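Local structure of oxidoreductase, 2OG-Fe oxygenase family protein, putative, expressed (Oryza sativa subsp. japonica, 5XEG) at residues T163-Y168 / V201-P206. The protein is an AlkB-family protein that binds one iron(II) ion and probably acts as a 2-oxoglutarate-dependent dioxygenase, the chain here being its oxygenase domain. Numbering follows the deposited sequence.
Sequences TAEFLY and VSRIKP. With AKG (2-oxoglutaric acid), chain B.
The Phe166 ring meets Val201 at its edge, near the ring plane, with CD1 4.3 Å from Val201 CG2, while O3 of 2-oxoglutarate approaches the ring obliquely. The two residues sit on neighbouring antiparallel strands, 164-169 and 198-204, of the four-stranded sheet of the double-stranded beta-helix (jelly roll) common to AlkB-type oxygenases. Val201 CG2 also packs 3.6 Å from C5, the carbon of one cosubstrate carboxylate. Ala164, Val201 and Ile204 share this buried face and all touch Arg223, which binds the cosubstrate.

On the other face the Glu165 carboxylate is approached from above its plane, 44° out of it, by Lys205 NZ, a short salt bridge of 2.5 Å to OE2. A bend at the end of the lysine chain (chi4 -89°) swings NZ across the glutamate. Arg203 runs alongside Glu165, its guanidinium plane turned 38° from the carboxylate; Arg203 CD lies 3.3 Å from Glu165 OE2, but the charged groups do not pair directly. Replacing Glu165 with glutamine would probably leave the Lys205 ammonium without its counter-charge here, Asp181 being only a weak, distant alternative.

Opposite Glu165, the extra residue Ser202 makes a beta bulge before Arg203. Glu165 N donates to Arg203 O (2.9 Å), and Glu165 O accepts Ser202 N at 3.0 Å plus a weak bond from Ser202 OG at 3.3 Å. Past the bulge, Lys205 N reaches Thr163 O at 2.7 Å.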
loop_
_atom_site.group_PDB
_atom_site.type_symbol
_atom_site.label_atom_id
_atom_site.label_comp_id
_atom_site.label_asym_id
_atom_site.label_seq_id
_atom_site.Cartn_x
_atom_site.Cartn_y
_atom_site.Cartn_z
ATOM N N THR A 163 2.799 -2.413 13.206
ATOM C CA THR A 163 3.348 -1.177 12.649
ATOM C C THR A 163 4.531 -1.465 11.771
ATOM O O THR A 163 5.397 -2.325 12.099
ATOM C CB THR A 163 3.706 -0.254 13.793
ATOM O OG1 THR A 163 2.514 0.097 14.483
ATOM C CG2 THR A 163 4.416 1.010 13.324
ATOM N N ALA A 164 4.617 -0.761 10.627
ATOM C CA ALA A 164 5.854 -0.779 9.834
ATOM C C ALA A 164 6.647 0.526 10.020
ATOM O O ALA A 164 6.040 1.600 10.125
ATOM C CB ALA A 164 5.504 -0.898 8.369
ATOM N N GLU A 165 7.985 0.411 10.051
ATOM C CA GLU A 165 8.873 1.562 9.866
ATOM C C GLU A 165 9.026 1.746 8.323
ATOM O O GLU A 165 9.547 0.879 7.669
ATOM C CB GLU A 165 10.190 1.326 10.596
ATOM C CG GLU A 165 9.966 1.094 12.077
ATOM C CD GLU A 165 11.214 0.954 12.956
ATOM O OE1 GLU A 165 12.355 1.288 12.542
ATOM O OE2 GLU A 165 11.004 0.599 14.136
ATOM N N PHE A 166 8.460 2.785 7.775
ATOM C CA PHE A 166 8.443 3.006 6.334
ATOM C C PHE A 166 9.461 4.061 5.988
ATOM O O PHE A 166 9.438 5.188 6.544
ATOM C CB PHE A 166 7.022 3.461 5.955
ATOM C CG PHE A 166 6.787 3.693 4.509
ATOM C CD1 PHE A 166 6.518 2.621 3.659
ATOM C CD2 PHE A 166 6.776 4.984 3.987
ATOM C CE1 PHE A 166 6.267 2.850 2.309
ATOM C CE2 PHE A 166 6.544 5.196 2.641
ATOM C CZ PHE A 166 6.234 4.158 1.825
ATOM N N LEU A 167 10.341 3.741 5.057
ATOM C CA LEU A 167 11.395 4.679 4.627
ATOM C C LEU A 167 10.939 5.372 3.321
ATOM O O LEU A 167 10.342 4.732 2.452
ATOM C CB LEU A 167 12.685 3.929 4.293
ATOM C CG LEU A 167 13.747 3.702 5.337
ATOM C CD1 LEU A 167 13.234 3.680 6.732
ATOM C CD2 LEU A 167 14.681 2.556 4.946
ATOM N N TYR A 168 11.311 6.629 3.136
ATOM C CA TYR A 168 10.985 7.319 1.886
ATOM C C TYR A 168 11.955 8.422 1.616
ATOM O O TYR A 168 12.448 9.063 2.555
ATOM C CB TYR A 168 9.557 7.927 1.900
ATOM C CG TYR A 168 9.265 8.902 2.972
ATOM C CD1 TYR A 168 8.969 8.487 4.227
ATOM C CD2 TYR A 168 9.232 10.289 2.705
ATOM C CE1 TYR A 168 8.639 9.387 5.253
ATOM C CE2 TYR A 168 8.940 11.212 3.706
ATOM C CZ TYR A 168 8.654 10.795 4.963
ATOM O OH TYR A 168 8.341 11.702 5.941
ATOM N N VAL A 201 10.128 -0.789 3.462
ATOM C CA VAL A 201 9.753 -1.137 4.836
ATOM C C VAL A 201 11.045 -1.698 5.502
ATOM O O VAL A 201 11.551 -2.726 5.080
ATOM C CB VAL A 201 8.594 -2.158 4.864
ATOM C CG1 VAL A 201 8.356 -2.608 6.298
ATOM C CG2 VAL A 201 7.338 -1.547 4.320
ATOM N N SER A 202 11.566 -0.978 6.501
ATOM C CA SER A 202 12.816 -1.366 7.119
ATOM C C SER A 202 12.640 -2.331 8.242
ATOM O O SER A 202 13.595 -3.040 8.613
ATOM C CB SER A 202 13.581 -0.126 7.609
ATOM O OG SER A 202 12.747 0.655 8.405
ATOM N N ARG A 203 11.442 -2.366 8.820
ATOM C CA ARG A 203 11.196 -3.178 10.034
ATOM C C ARG A 203 9.693 -3.262 10.253
ATOM O O ARG A 203 8.935 -2.301 9.965
ATOM C CB ARG A 203 11.813 -2.481 11.250
ATOM C CG ARG A 203 11.739 -3.334 12.526
ATOM C CD ARG A 203 12.119 -2.487 13.715
ATOM N NE ARG A 203 12.164 -3.213 15.003
ATOM C CZ ARG A 203 13.173 -3.992 15.323
ATOM N NH1 ARG A 203 14.167 -4.201 14.435
ATOM N NH2 ARG A 203 13.212 -4.554 16.536
ATOM N N ILE A 204 9.257 -4.383 10.776
ATOM C CA ILE A 204 7.941 -4.556 11.313
ATOM C C ILE A 204 8.080 -4.512 12.846
ATOM O O ILE A 204 8.927 -5.229 13.365
ATOM C CB ILE A 204 7.281 -5.874 10.881
ATOM C CG1 ILE A 204 7.222 -6.045 9.379
ATOM C CG2 ILE A 204 5.882 -5.977 11.519
ATOM C CD1 ILE A 204 6.454 -4.957 8.699
ATOM N N LYS A 205 7.300 -3.673 13.540
ATOM C CA LYS A 205 7.388 -3.613 15.034
ATOM C C LYS A 205 6.537 -4.720 15.616
ATOM O O LYS A 205 5.320 -4.720 15.477
ATOM C CB LYS A 205 6.912 -2.231 15.514
ATOM C CG LYS A 205 7.717 -1.086 14.956
ATOM C CD LYS A 205 7.388 0.169 15.726
ATOM C CE LYS A 205 7.894 1.416 15.096
ATOM N NZ LYS A 205 9.264 1.712 15.550
ATOM N N PRO A 206 7.164 -5.706 16.305
ATOM C CA PRO A 206 6.353 -6.790 16.791
ATOM C C PRO A 206 5.389 -6.383 17.890
ATOM O O PRO A 206 5.657 -5.442 18.640
ATOM C CB PRO A 206 7.367 -7.769 17.423
ATOM C CG PRO A 206 8.679 -7.357 16.927
ATOM C CD PRO A 206 8.594 -5.906 16.589
HETATM C C1 AKG B . 5.113 -2.213 -2.596
HETATM O O1 AKG B . 5.272 -1.727 -3.737
HETATM O O2 AKG B . 4.839 -3.420 -2.423
HETATM C C2 AKG B . 5.253 -1.345 -1.431
HETATM O O5 AKG B . 6.020 -0.397 -1.462
HETATM C C3 AKG B . 4.444 -1.625 -0.188
HETATM C C4 AKG B . 5.121 -0.982 1.016
HETATM C C5 AKG B . 4.350 -1.319 2.269
HETATM O O3 AKG B . 3.855 -0.384 2.935
HETATM O O4 AKG B . 4.235 -2.521 2.594
#